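Local coordinates for ulvan Lyase-PL25 (Pseudoalteromonas sp. PLSV, PDB 5UAM), which cleaves ulvan, the sulfated cell-wall polysaccharide of green seaweeds, as a lyase of polysaccharide lyase family 25, at residues A[107-112]-A[194-199]; A[155-160]-A[198-203]; A[351-356]-A[397-402]; A[372-377]-A[387-392]. All coordinates share one frame; numbering follows the deposited sequence.

Overall arrangement
The four contacts fall into two groups on a beta-propeller. Contacts 1 and 2 come first along the chain and end on the same loop, between strands 188-193 and 204-211. They share Arg-198 and Thr-199, and their centres are about 12 Å apart. Contacts 3 and 4 come later, with centres about 9 Å apart. Both reach the four-stranded antiparallel sheet 362-367, 373-381, 384-392 and 400-408. Contact 4 lies within the chain that contact 3 spans. The centres of contacts 1 and 3 are about 41 Å apart, on opposite sides of the chain's centre. Contacts 1, 2 and 3 thus join neighbouring propeller sheets through their loops, whereas contact 4 builds a single sheet.

Contact 1: A[107-112]-A[194-199]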
loop_
_atom_site.group_PDB
_atom_site.type_symbol
_atom_site.label_atom_id
_atom_site.label_comp_id
_atom_site.label_asym_id
_atom_site.label_seq_id
_atom_site.Cartn_x
_atom_site.Cartn_y
_atom_site.Cartn_z
ATOM N N ASP A 107 1.183 -5.886 17.832
ATOM C CA ASP A 107 0.025 -6.448 18.515
ATOM C C ASP A 107 -0.110 -5.895 19.936
ATOM O O ASP A 107 0.749 -5.166 20.438
ATOM C CB ASP A 107 -0.007 -7.979 18.405
ATOM C CG ASP A 107 0.999 -8.688 19.275
ATOM O OD1 ASP A 107 1.424 -8.155 20.324
ATOM O OD2 ASP A 107 1.370 -9.833 18.899
ATOM N N ASP A 108 -1.224 -6.231 20.589
ATOM C CA ASP A 108 -1.514 -5.717 21.924
ATOM C C ASP A 108 -0.562 -6.234 23.001
ATOM O O ASP A 108 -0.591 -5.718 24.124
ATOM C CB ASP A 108 -2.935 -6.089 22.318
ATOM C CG ASP A 108 -3.959 -5.106 21.810
ATOM O OD1 ASP A 108 -3.612 -4.172 21.040
ATOM O OD2 ASP A 108 -5.134 -5.283 22.194
ATOM N N GLU A 109 0.261 -7.239 22.716
ATOM C CA GLU A 109 1.304 -7.646 23.641
ATOM C C GLU A 109 2.655 -7.070 23.287
ATOM O O GLU A 109 3.644 -7.358 23.966
ATOM C CB GLU A 109 1.368 -9.172 23.767
ATOM C CG GLU A 109 0.193 -9.750 24.561
ATOM C CD GLU A 109 0.074 -9.214 26.007
ATOM O OE1 GLU A 109 1.101 -9.009 26.714
ATOM O OE2 GLU A 109 -1.080 -9.005 26.447
ATOM N N GLY A 110 2.715 -6.235 22.268
ATOM C CA GLY A 110 3.937 -5.563 21.898
ATOM C C GLY A 110 4.797 -6.312 20.908
ATOM O O GLY A 110 5.869 -5.813 20.534
ATOM N N TYR A 111 4.366 -7.470 20.431
ATOM C CA TYR A 111 5.139 -8.162 19.417
ATOM C C TYR A 111 4.971 -7.461 18.080
ATOM O O TYR A 111 3.886 -6.984 17.749
ATOM C CB TYR A 111 4.709 -9.627 19.311
ATOM C CG TYR A 111 5.067 -10.414 20.551
ATOM C CD1 TYR A 111 6.320 -11.006 20.673
ATOM C CD2 TYR A 111 4.171 -10.567 21.601
ATOM C CE1 TYR A 111 6.663 -11.725 21.790
ATOM C CE2 TYR A 111 4.515 -11.294 22.730
ATOM C CZ TYR A 111 5.767 -11.863 22.819
ATOM O OH TYR A 111 6.134 -12.590 23.940
ATOM N N ILE A 112 6.055 -7.385 17.316
ATOM C CA ILE A 112 6.033 -6.767 16.002
ATOM C C ILE A 112 5.874 -7.875 14.977
ATOM O O ILE A 112 6.645 -8.845 14.964
ATOM C CB ILE A 112 7.310 -5.947 15.765
ATOM C CG1 ILE A 112 7.474 -4.926 16.900
ATOM C CG2 ILE A 112 7.269 -5.243 14.409
ATOM C CD1 ILE A 112 8.850 -4.425 17.066
ATOM N N VAL A 194 -7.878 -13.263 16.490
ATOM C CA VAL A 194 -8.269 -12.740 17.799
ATOM C C VAL A 194 -7.253 -13.061 18.892
ATOM O O VAL A 194 -7.507 -12.748 20.073
ATOM C CB VAL A 194 -9.692 -13.176 18.200
ATOM C CG1 VAL A 194 -10.701 -12.729 17.129
ATOM C CG2 VAL A 194 -9.783 -14.676 18.419
ATOM N N ASP A 195 -6.115 -13.674 18.551
ATOM C CA ASP A 195 -5.117 -14.077 19.536
ATOM C C ASP A 195 -3.755 -13.466 19.218
ATOM O O ASP A 195 -2.708 -14.105 19.366
ATOM C CB ASP A 195 -5.038 -15.598 19.678
ATOM C CG ASP A 195 -4.597 -16.290 18.403
ATOM O OD1 ASP A 195 -4.335 -15.594 17.390
ATOM O OD2 ASP A 195 -4.496 -17.546 18.419
ATOM N N ASN A 196 -3.764 -12.197 18.812
ATOM C CA ASN A 196 -2.536 -11.442 18.565
ATOM C C ASN A 196 -1.733 -12.020 17.410
ATOM O O ASN A 196 -0.506 -11.950 17.390
ATOM C CB ASN A 196 -1.693 -11.322 19.841
ATOM C CG ASN A 196 -2.425 -10.585 20.943
ATOM O OD1 ASN A 196 -3.264 -9.735 20.672
ATOM N ND2 ASN A 196 -2.158 -10.946 22.187
ATOM N N GLY A 197 -2.420 -12.571 16.417
ATOM C CA GLY A 197 -1.756 -13.006 15.206
ATOM C C GLY A 197 -1.132 -14.376 15.280
ATOM O O GLY A 197 -0.397 -14.758 14.359
ATOM N N ARG A 198 -1.413 -15.130 16.337
ATOM C CA ARG A 198 -0.846 -16.468 16.495
ATOM C C ARG A 198 -1.641 -17.503 15.714
ATOM O O ARG A 198 -1.070 -18.507 15.272
ATOM C CB ARG A 198 -0.754 -16.820 17.979
ATOM C CG ARG A 198 0.087 -15.843 18.779
ATOM C CD ARG A 198 1.540 -15.896 18.366
ATOM N NE ARG A 198 2.328 -14.818 18.972
ATOM C CZ ARG A 198 3.656 -14.805 19.016
ATOM N NH1 ARG A 198 4.362 -15.819 18.516
ATOM N NH2 ARG A 198 4.274 -13.781 19.575
ATOM N N THR A 199 -2.947 -17.289 15.533
ATOM C CA THR A 199 -3.745 -18.106 14.627
ATOM C C THR A 199 -4.731 -17.210 13.892
ATOM O O THR A 199 -5.213 -16.207 14.424
ATOM C CB THR A 199 -4.503 -19.228 15.338
ATOM O OG1 THR A 199 -5.536 -18.673 16.127
ATOM C CG2 THR A 199 -3.598 -19.995 16.256
HETATM O O HOH W 1 1.784 -12.299 20.127
HETATM O O HOH W 2 -3.303 -7.598 19.057
HETATM O O HOH W 3 -3.341 -9.312 24.474
#
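Two turns from neighbouring sheets of the beta-propeller meet here, with Tyr-111 and Arg-198 in a cation-pi contact. One is the type I turn from Asp-107 to Gly-110, the other the type I' turn from Asp-195 to Arg-198. NH2 of Arg-198 sits over the centre of the Tyr-111 ring, 3.5 Å above its plane. The guanidinium stands on edge, its plane 89° from the ring. Its NE reaches back to Asp-107 through a water, which donates to OD2 at 2.8 Å. His-113 also bonds OD2. The other oxygen, OD1, holds its own turn: it accepts from Glu-109 N, an Asx turn, and from Tyr-111 N, on opposite faces of the carboxylate. With CG set between backbone N and carbonyl carbon (chi1 74°), Asp-107 can serve both loops. With an alanine here, those two N-H groups are likely to lose their shared acceptor and Arg-198 its water link. Asn-196 crosses Asp-107 at about a right angle, CB to OD2 3.5 Å. Two more waters tie its amide to the facing turn. One joins Asn-196 OD1 to Asp-108 N; the other accepts from Asn-196 ND2 and donates to Glu-109 OE2, 3.0 Å from each.

Contact 2: A[155-160]-A[198-203]; sequences LNNITP and RTFASP
Asn-157 turns its amide toward the 198-203 segment because CG lies between its backbone N and carbonyl carbon (chi1 60°). Phe-200 has CG beside its own backbone N (chi1 -79°), which carries the ring up against Asn-157 and Ile-158. The Asn-157 amide stands nearly upright to that ring, planes 85° apart, and ND2 lies at the ring edge, in its plane. ND2 gives a weak hydrogen bond to Arg-198 O at 2.9 Å and also bonds Gly-197 O. OD1 is hydrogen-bonded to His-140 ND1, so both ends of the amide are engaged and its rotation is probably fixed. OD1 also comes 3.8 Å from Phe-200 CD1.

Ile-158 and Phe-200 lie side by side and point the same way. The CG2 branch of Ile-158 makes a CH-pi contact over one ring face, 3.7 Å above the plane and offset toward the rim. A water bridges the two backbones. It donates to Asn-157 O and accepts from Phe-200 N, 2.8 Å from each. At one end, in one of its two conformers, Leu-155 CD2 comes 4.1 Å from Arg-198 NH1. At the other, Thr-159 CG2 meets Pro-203 CG at 4.4 Å.

The two segments run almost parallel. The arrangement is loop packing between consecutive sheets of a beta-propeller: 155-160 links strand 152-154 of one sheet to strand 165-169 of the next, and 198-203 leads into strand 204-211.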
loop_
_atom_site.group_PDB
_atom_site.type_symbol
_atom_site.label_atom_id
_atom_site.label_comp_id
_atom_site.label_asym_id
_atom_site.label_seq_id
_atom_site.Cartn_x
_atom_site.Cartn_y
_atom_site.Cartn_z
ATOM N N LEU A 155 6.167 -17.558 11.587
ATOM C CA LEU A 155 4.900 -18.217 11.902
ATOM C C LEU A 155 4.268 -18.868 10.689
ATOM O O LEU A 155 3.722 -19.963 10.784
ATOM C CB LEU A 155 3.894 -17.223 12.496
ATOM C CG LEU A 155 4.333 -16.501 13.765
ATOM C CD1 LEU A 155 3.187 -15.666 14.316
ATOM C CD2 LEU A 155 4.818 -17.500 14.818
ATOM N N ASN A 156 4.462 -18.257 9.548
ATOM C CA ASN A 156 3.768 -18.522 8.307
ATOM C C ASN A 156 2.460 -19.267 8.519
ATOM O O ASN A 156 2.322 -20.426 8.119
ATOM C CB ASN A 156 4.745 -19.294 7.434
ATOM C CG ASN A 156 6.060 -18.553 7.288
ATOM O OD1 ASN A 156 6.080 -17.318 7.358
ATOM N ND2 ASN A 156 7.163 -19.288 7.105
ATOM N N ASN A 157 1.507 -18.589 9.166
ATOM C CA ASN A 157 0.226 -19.153 9.583
ATOM C C ASN A 157 -0.947 -18.497 8.845
ATOM O O ASN A 157 -2.099 -18.541 9.311
ATOM C CB ASN A 157 0.040 -18.979 11.094
ATOM C CG ASN A 157 0.054 -17.523 11.513
ATOM O OD1 ASN A 157 0.342 -16.655 10.709
ATOM N ND2 ASN A 157 -0.236 -17.252 12.770
ATOM N N ILE A 158 -0.651 -17.882 7.714
ATOM C CA ILE A 158 -1.620 -17.309 6.790
ATOM C C ILE A 158 -1.507 -18.101 5.498
ATOM O O ILE A 158 -0.546 -18.842 5.287
ATOM C CB ILE A 158 -1.352 -15.818 6.538
ATOM C CG1 ILE A 158 0.079 -15.580 6.018
ATOM C CG2 ILE A 158 -1.564 -15.042 7.851
ATOM C CD1 ILE A 158 0.394 -14.157 5.683
ATOM N N THR A 159 -2.506 -17.973 4.628
ATOM C CA THR A 159 -2.416 -18.737 3.392
ATOM C C THR A 159 -1.178 -18.305 2.601
ATOM O O THR A 159 -0.849 -17.113 2.549
ATOM C CB THR A 159 -3.668 -18.615 2.521
ATOM O OG1 THR A 159 -3.439 -19.370 1.322
ATOM C CG2 THR A 159 -4.003 -17.154 2.151
ATOM N N PRO A 160 -0.470 -19.241 1.961
ATOM C CA PRO A 160 0.655 -18.825 1.113
ATOM C C PRO A 160 0.219 -18.095 -0.137
ATOM O O PRO A 160 1.045 -17.414 -0.765
ATOM C CB PRO A 160 1.333 -20.146 0.755
ATOM C CG PRO A 160 0.237 -21.173 0.887
ATOM C CD PRO A 160 -0.587 -20.702 2.045
ATOM N N ARG A 198 -1.413 -15.130 16.337
ATOM C CA ARG A 198 -0.846 -16.468 16.495
ATOM C C ARG A 198 -1.641 -17.503 15.714
ATOM O O ARG A 198 -1.070 -18.507 15.272
ATOM C CB ARG A 198 -0.754 -16.820 17.979
ATOM C CG ARG A 198 0.087 -15.843 18.779
ATOM C CD ARG A 198 1.540 -15.896 18.366
ATOM N NE ARG A 198 2.328 -14.818 18.972
ATOM C CZ ARG A 198 3.656 -14.805 19.016
ATOM N NH1 ARG A 198 4.362 -15.819 18.516
ATOM N NH2 ARG A 198 4.274 -13.781 19.575
ATOM N N THR A 199 -2.947 -17.289 15.533
ATOM C CA THR A 199 -3.745 -18.106 14.627
ATOM C C THR A 199 -4.731 -17.210 13.892
ATOM O O THR A 199 -5.213 -16.207 14.424
ATOM C CB THR A 199 -4.503 -19.228 15.338
ATOM O OG1 THR A 199 -5.536 -18.673 16.127
ATOM C CG2 THR A 199 -3.598 -19.995 16.256
ATOM N N PHE A 200 -5.011 -17.583 12.650
ATOM C CA PHE A 200 -5.919 -16.844 11.787
ATOM C C PHE A 200 -7.033 -17.762 11.334
ATOM O O PHE A 200 -6.809 -18.945 11.070
ATOM C CB PHE A 200 -5.206 -16.312 10.545
ATOM C CG PHE A 200 -4.409 -15.068 10.788
ATOM C CD1 PHE A 200 -3.098 -15.142 11.242
ATOM C CD2 PHE A 200 -4.961 -13.830 10.579
ATOM C CE1 PHE A 200 -2.358 -13.985 11.460
ATOM C CE2 PHE A 200 -4.244 -12.674 10.798
ATOM C CZ PHE A 200 -2.936 -12.753 11.246
ATOM N N ALA A 201 -8.232 -17.206 11.264
ATOM C CA ALA A 201 -9.368 -17.903 10.684
ATOM C C ALA A 201 -9.231 -17.978 9.163
ATOM O O ALA A 201 -8.423 -17.278 8.541
ATOM C CB ALA A 201 -10.678 -17.213 11.079
ATOM N N SER A 202 -10.073 -18.814 8.558
ATOM C CA SER A 202 -10.019 -18.996 7.119
ATOM C C SER A 202 -10.356 -17.691 6.399
ATOM O O SER A 202 -11.121 -16.860 6.913
ATOM C CB SER A 202 -10.991 -20.085 6.677
ATOM O OG SER A 202 -10.564 -21.346 7.172
ATOM N N PRO A 203 -9.816 -17.497 5.199
ATOM C CA PRO A 203 -10.106 -16.270 4.453
ATOM C C PRO A 203 -11.590 -16.068 4.198
ATOM O O PRO A 203 -12.344 -17.010 3.918
ATOM C CB PRO A 203 -9.338 -16.468 3.144
ATOM C CG PRO A 203 -8.210 -17.385 3.505
ATOM C CD PRO A 203 -8.788 -18.313 4.526
HETATM O O HOH W 4 -3.429 -19.639 11.576
#

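Contact 3: A[351-356]-A[397-402]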
loop_
_atom_site.group_PDB
_atom_site.type_symbol
_atom_site.label_atom_id
_atom_site.label_comp_id
_atom_site.label_asym_id
_atom_site.label_seq_id
_atom_site.Cartn_x
_atom_site.Cartn_y
_atom_site.Cartn_z
ATOM N N ASP A 351 -10.122 15.807 -9.887
ATOM C CA ASP A 351 -9.079 16.695 -10.388
ATOM C C ASP A 351 -7.699 16.210 -9.966
ATOM O O ASP A 351 -7.519 15.628 -8.894
ATOM C CB ASP A 351 -9.313 18.107 -9.862
ATOM C CG ASP A 351 -10.684 18.651 -10.241
ATOM O OD1 ASP A 351 -10.894 18.895 -11.446
ATOM O OD2 ASP A 351 -11.543 18.807 -9.342
ATOM N N LYS A 352 -6.716 16.446 -10.838
ATOM C CA LYS A 352 -5.333 16.112 -10.526
ATOM C C LYS A 352 -4.858 16.949 -9.351
ATOM O O LYS A 352 -5.170 18.142 -9.241
ATOM C CB LYS A 352 -4.430 16.425 -11.726
ATOM C CG LYS A 352 -4.610 15.520 -12.929
ATOM C CD LYS A 352 -3.703 15.976 -14.078
ATOM C CE LYS A 352 -3.854 15.104 -15.296
ATOM N NZ LYS A 352 -3.034 15.658 -16.418
ATOM N N VAL A 353 -4.081 16.318 -8.475
ATOM C CA VAL A 353 -3.458 17.036 -7.369
ATOM C C VAL A 353 -2.466 18.060 -7.897
ATOM O O VAL A 353 -2.519 19.241 -7.536
ATOM C CB VAL A 353 -2.792 16.045 -6.397
ATOM C CG1 VAL A 353 -2.013 16.796 -5.324
ATOM C CG2 VAL A 353 -3.836 15.108 -5.742
ATOM N N ILE A 354 -1.553 17.629 -8.762
ATOM C CA ILE A 354 -0.558 18.518 -9.360
ATOM C C ILE A 354 -1.144 19.041 -10.670
ATOM O O ILE A 354 -1.306 18.254 -11.617
ATOM C CB ILE A 354 0.775 17.796 -9.586
ATOM C CG1 ILE A 354 1.275 17.228 -8.250
ATOM C CG2 ILE A 354 1.773 18.786 -10.190
ATOM C CD1 ILE A 354 2.555 16.379 -8.341
ATOM N N PRO A 355 -1.461 20.330 -10.774
ATOM C CA PRO A 355 -2.142 20.826 -11.977
ATOM C C PRO A 355 -1.286 20.648 -13.225
ATOM O O PRO A 355 -0.076 20.880 -13.211
ATOM C CB PRO A 355 -2.369 22.314 -11.678
ATOM C CG PRO A 355 -2.006 22.537 -10.270
ATOM C CD PRO A 355 -1.153 21.400 -9.813
ATOM N N GLN A 356 -1.932 20.204 -14.304
ATOM C CA GLN A 356 -1.321 20.093 -15.629
ATOM C C GLN A 356 -0.117 19.152 -15.676
ATOM O O GLN A 356 0.660 19.178 -16.635
ATOM C CB GLN A 356 -0.943 21.466 -16.196
ATOM C CG GLN A 356 -2.137 22.345 -16.573
ATOM C CD GLN A 356 -2.703 23.113 -15.388
ATOM O OE1 GLN A 356 -1.966 23.771 -14.648
ATOM N NE2 GLN A 356 -4.020 23.035 -15.203
ATOM N N GLU A 397 -10.353 20.530 -5.268
ATOM C CA GLU A 397 -10.428 21.026 -6.640
ATOM C C GLU A 397 -9.101 21.636 -7.071
ATOM O O GLU A 397 -8.687 21.481 -8.226
ATOM C CB GLU A 397 -11.546 22.058 -6.776
ATOM C CG GLU A 397 -12.933 21.471 -6.626
ATOM C CD GLU A 397 -14.024 22.430 -7.052
ATOM O OE1 GLU A 397 -13.695 23.539 -7.536
ATOM O OE2 GLU A 397 -15.210 22.065 -6.908
ATOM N N HIS A 398 -8.419 22.331 -6.160
ATOM C CA HIS A 398 -7.120 22.929 -6.456
ATOM C C HIS A 398 -6.174 22.696 -5.292
ATOM O O HIS A 398 -6.551 22.875 -4.132
ATOM C CB HIS A 398 -7.216 24.440 -6.654
ATOM C CG HIS A 398 -8.153 24.853 -7.739
ATOM N ND1 HIS A 398 -9.489 25.094 -7.511
ATOM C CD2 HIS A 398 -7.952 25.064 -9.061
ATOM C CE1 HIS A 398 -10.068 25.454 -8.645
ATOM N NE2 HIS A 398 -9.157 25.439 -9.600
ATOM N N PHE A 399 -4.937 22.316 -5.615
ATOM C CA PHE A 399 -3.868 22.178 -4.644
ATOM C C PHE A 399 -2.723 23.112 -5.017
ATOM O O PHE A 399 -2.483 23.385 -6.194
ATOM C CB PHE A 399 -3.312 20.746 -4.623
ATOM C CG PHE A 399 -4.268 19.721 -4.077
ATOM C CD1 PHE A 399 -5.274 19.200 -4.876
ATOM C CD2 PHE A 399 -4.153 19.275 -2.771
ATOM C CE1 PHE A 399 -6.161 18.250 -4.374
ATOM C CE2 PHE A 399 -5.029 18.334 -2.264
ATOM C CZ PHE A 399 -6.033 17.824 -3.066
ATOM N N VAL A 400 -2.040 23.611 -3.990
ATOM C CA VAL A 400 -0.884 24.489 -4.128
ATOM C C VAL A 400 0.288 23.831 -3.418
ATOM O O VAL A 400 0.129 23.312 -2.309
ATOM C CB VAL A 400 -1.160 25.865 -3.495
ATOM C CG1 VAL A 400 0.106 26.709 -3.494
ATOM C CG2 VAL A 400 -2.253 26.571 -4.268
ATOM N N GLU A 401 1.467 23.871 -4.038
ATOM C CA GLU A 401 2.641 23.249 -3.439
ATOM C C GLU A 401 3.159 24.108 -2.287
ATOM O O GLU A 401 3.250 25.336 -2.402
ATOM C CB GLU A 401 3.727 23.066 -4.499
ATOM C CG GLU A 401 4.902 22.203 -4.045
ATOM C CD GLU A 401 5.894 21.922 -5.157
ATOM O OE1 GLU A 401 6.125 22.825 -5.987
ATOM O OE2 GLU A 401 6.464 20.805 -5.192
ATOM N N ASP A 402 3.475 23.458 -1.174
ATOM C CA ASP A 402 4.097 24.097 -0.018
ATOM C C ASP A 402 5.518 23.545 0.130
ATOM O O ASP A 402 6.275 23.604 -0.844
ATOM C CB ASP A 402 3.189 23.951 1.202
ATOM C CG ASP A 402 3.637 24.826 2.364
ATOM O OD1 ASP A 402 4.435 25.759 2.133
ATOM O OD2 ASP A 402 3.199 24.578 3.508
HETATM O O HOH W 5 -6.386 20.420 -9.741
HETATM O O HOH W 6 -4.439 21.163 -8.183
#
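The Phe-399 ring carries Val-353 on one face and has a water at its edge, in plane. The CG1 branch of Val-353 does the touching. It makes a CH-pi contact 3.9 Å above the ring plane, offset toward the rim. CG1, anti to the backbone N (chi1 174°), thus faces the ring; CG2 lies 4.1 Å from Phe-399 CE1. Val-353 O lies 3.4 Å from Phe-399 CB. The water at the ring edge accepts from Phe-399 N at 2.9 Å and lies 2.8 Å from Val-353 O. A second water sits between Lys-352 O and Glu-397 O. Water thus fills in where the two backbones do not bond directly. Asp-351 and Glu-397 lie side by side, OD2 of Asp-351 coming 3.7 Å from Glu-397 CA. Their carboxylates are 60° apart in plane and do not touch. Tyr-375 meets the Phe-399 ring too, planes at about 80°. A serine in place of Phe-399 would probably open a gap beside Val-353 and Tyr-375 and leave Val-353 CG1 without its aromatic face. This is packing between adjacent sheets of a beta-propeller: the end of outer strand 347-352 and the loop beyond rest against 397-399, which leads into outer strand 400-408 of the next sheet.

Contact 4: A[372-377]-A[387-392]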
loop_
_atom_site.group_PDB
_atom_site.type_symbol
_atom_site.label_atom_id
_atom_site.label_comp_id
_atom_site.label_asym_id
_atom_site.label_seq_id
_atom_site.Cartn_x
_atom_site.Cartn_y
_atom_site.Cartn_z
ATOM N N ASN A 372 -10.172 20.699 3.651
ATOM C CA ASN A 372 -8.748 20.866 3.939
ATOM C C ASN A 372 -8.054 19.523 3.753
ATOM O O ASN A 372 -8.181 18.620 4.593
ATOM C CB ASN A 372 -8.561 21.383 5.367
ATOM C CG ASN A 372 -7.096 21.586 5.739
ATOM O OD1 ASN A 372 -6.208 20.893 5.240
ATOM N ND2 ASN A 372 -6.842 22.537 6.636
ATOM N N ILE A 373 -7.321 19.387 2.647
ATOM C CA ILE A 373 -6.620 18.159 2.300
ATOM C C ILE A 373 -5.165 18.482 1.994
ATOM O O ILE A 373 -4.880 19.446 1.281
ATOM C CB ILE A 373 -7.281 17.538 1.059
ATOM C CG1 ILE A 373 -8.773 17.283 1.311
ATOM C CG2 ILE A 373 -6.564 16.271 0.643
ATOM C CD1 ILE A 373 -9.641 17.720 0.164
ATOM N N ARG A 374 -4.248 17.678 2.530
ATOM C CA ARG A 374 -2.815 17.832 2.282
ATOM C C ARG A 374 -2.274 16.515 1.763
ATOM O O ARG A 374 -2.446 15.480 2.413
ATOM C CB ARG A 374 -2.036 18.119 3.571
ATOM C CG ARG A 374 -2.205 19.455 4.221
ATOM C CD ARG A 374 -1.467 19.416 5.561
ATOM N NE ARG A 374 -0.043 19.691 5.436
ATOM C CZ ARG A 374 0.903 19.227 6.258
ATOM N NH1 ARG A 374 0.606 18.414 7.262
ATOM N NH2 ARG A 374 2.156 19.571 6.061
ATOM N N TYR A 375 -1.611 16.545 0.614
ATOM C CA TYR A 375 -0.890 15.389 0.102
ATOM C C TYR A 375 0.594 15.572 0.344
ATOM O O TYR A 375 1.123 16.678 0.196
ATOM C CB TYR A 375 -1.059 15.253 -1.411
ATOM C CG TYR A 375 -2.293 14.505 -1.851
ATOM C CD1 TYR A 375 -3.522 15.136 -1.906
ATOM C CD2 TYR A 375 -2.228 13.168 -2.199
ATOM C CE1 TYR A 375 -4.655 14.448 -2.295
ATOM C CE2 TYR A 375 -3.345 12.469 -2.605
ATOM C CZ TYR A 375 -4.563 13.108 -2.646
ATOM O OH TYR A 375 -5.680 12.397 -3.048
ATOM N N LEU A 376 1.259 14.483 0.686
ATOM C CA LEU A 376 2.707 14.400 0.557
ATOM C C LEU A 376 2.924 13.518 -0.670
ATOM O O LEU A 376 2.602 12.319 -0.657
ATOM C CB LEU A 376 3.338 13.847 1.831
ATOM C CG LEU A 376 4.862 13.844 1.873
ATOM C CD1 LEU A 376 5.444 15.200 1.514
ATOM C CD2 LEU A 376 5.355 13.441 3.265
ATOM N N THR A 377 3.374 14.138 -1.759
ATOM C CA THR A 377 3.361 13.495 -3.063
ATOM C C THR A 377 4.735 13.552 -3.704
ATOM O O THR A 377 5.474 14.528 -3.550
ATOM C CB THR A 377 2.268 14.107 -3.959
ATOM O OG1 THR A 377 2.421 13.676 -5.322
ATOM C CG2 THR A 377 2.330 15.567 -3.921
ATOM N N LEU A 387 9.724 15.256 -3.389
ATOM C CA LEU A 387 8.684 14.867 -2.436
ATOM C C LEU A 387 8.257 16.144 -1.724
ATOM O O LEU A 387 9.071 16.763 -1.023
ATOM C CB LEU A 387 9.190 13.823 -1.430
ATOM C CG LEU A 387 8.160 13.325 -0.418
ATOM C CD1 LEU A 387 7.077 12.545 -1.118
ATOM C CD2 LEU A 387 8.816 12.438 0.595
ATOM N N SER A 388 7.011 16.576 -1.933
ATOM C CA SER A 388 6.586 17.857 -1.398
ATOM C C SER A 388 5.125 17.796 -0.967
ATOM O O SER A 388 4.366 16.926 -1.390
ATOM C CB SER A 388 6.800 18.981 -2.401
ATOM O OG SER A 388 6.044 18.751 -3.577
ATOM N N TRP A 389 4.775 18.735 -0.097
ATOM C CA TRP A 389 3.410 18.878 0.391
ATOM C C TRP A 389 2.590 19.720 -0.578
ATOM O O TRP A 389 3.043 20.764 -1.056
ATOM C CB TRP A 389 3.417 19.579 1.746
ATOM C CG TRP A 389 3.937 18.727 2.884
ATOM C CD1 TRP A 389 5.182 18.752 3.420
ATOM C CD2 TRP A 389 3.214 17.713 3.598
ATOM N NE1 TRP A 389 5.281 17.819 4.436
ATOM C CE2 TRP A 389 4.080 17.186 4.572
ATOM C CE3 TRP A 389 1.909 17.233 3.527
ATOM C CZ2 TRP A 389 3.687 16.186 5.462
ATOM C CZ3 TRP A 389 1.518 16.233 4.416
ATOM C CH2 TRP A 389 2.410 15.728 5.368
ATOM N N TRP A 390 1.367 19.271 -0.853
ATOM C CA TRP A 390 0.408 20.001 -1.675
ATOM C C TRP A 390 -0.879 20.169 -0.882
ATOM O O TRP A 390 -1.423 19.185 -0.368
ATOM C CB TRP A 390 0.134 19.234 -2.969
ATOM C CG TRP A 390 1.327 19.237 -3.878
ATOM C CD1 TRP A 390 2.484 18.541 -3.708
ATOM C CD2 TRP A 390 1.478 19.986 -5.083
ATOM N NE1 TRP A 390 3.347 18.806 -4.735
ATOM C CE2 TRP A 390 2.763 19.692 -5.598
ATOM C CE3 TRP A 390 0.656 20.870 -5.784
ATOM C CZ2 TRP A 390 3.242 20.261 -6.772
ATOM C CZ3 TRP A 390 1.140 21.446 -6.949
ATOM C CH2 TRP A 390 2.422 21.136 -7.431
ATOM N N GLN A 391 -1.362 21.407 -0.786
ATOM C CA GLN A 391 -2.456 21.769 0.108
ATOM C C GLN A 391 -3.644 22.283 -0.694
ATOM O O GLN A 391 -3.493 23.154 -1.558
ATOM C CB GLN A 391 -2.006 22.858 1.083
ATOM C CG GLN A 391 -3.130 23.474 1.918
ATOM C CD GLN A 391 -3.425 22.683 3.166
ATOM O OE1 GLN A 391 -2.575 22.547 4.041
ATOM N NE2 GLN A 391 -4.645 22.170 3.270
ATOM N N SER A 392 -4.826 21.782 -0.368
ATOM C CA SER A 392 -6.073 22.318 -0.884
ATOM C C SER A 392 -6.894 22.847 0.277
ATOM O O SER A 392 -6.906 22.254 1.362
ATOM C CB SER A 392 -6.885 21.238 -1.601
ATOM O OG SER A 392 -8.165 21.737 -1.989
#
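In one of its two modelled conformers, Arg-374 reaches along Trp-389, starting with its CB 4.0 Å from Trp-389 CE3. CG and CD then pass Gln-391 OE1. A bend at chi3 (84°) lays the guanidinium flat on the indole. NE faces CE3, CZ lies 3.6 Å from the centroid of the six-membered ring, and the planes are 12° apart: a stacked cation-pi contact. NH1 is over CZ3 and CH2. NH2 lies 3.3 Å from Trp-389 CD2 and also forms a salt bridge with Glu-446. The opposite indole face takes Leu-376, whose CD1 makes a CH-pi contact 3.8 Å from the centroid of the five-membered ring. Gln-391 NE2 bonds Ser-392 O and, in one Asn-372 conformer, Asn-372 OD1 at 2.8 Å from above its carbonyl plane. Beneath these side chains runs an antiparallel ladder. Ile-373 with Ser-392, Tyr-375 with Trp-390 and Thr-377 with Ser-388 are the hydrogen-bonded pairs; Tyr-375 N to Trp-390 O is 2.8 Å. The two strands form the hairpin at the middle of a four-stranded propeller sheet. Strand 362-367 flanks 373-381 and strand 400-408 flanks 384-392, while Leu-376 and Leu-387 pack on Met-428 of strand 428-433 in the next sheet.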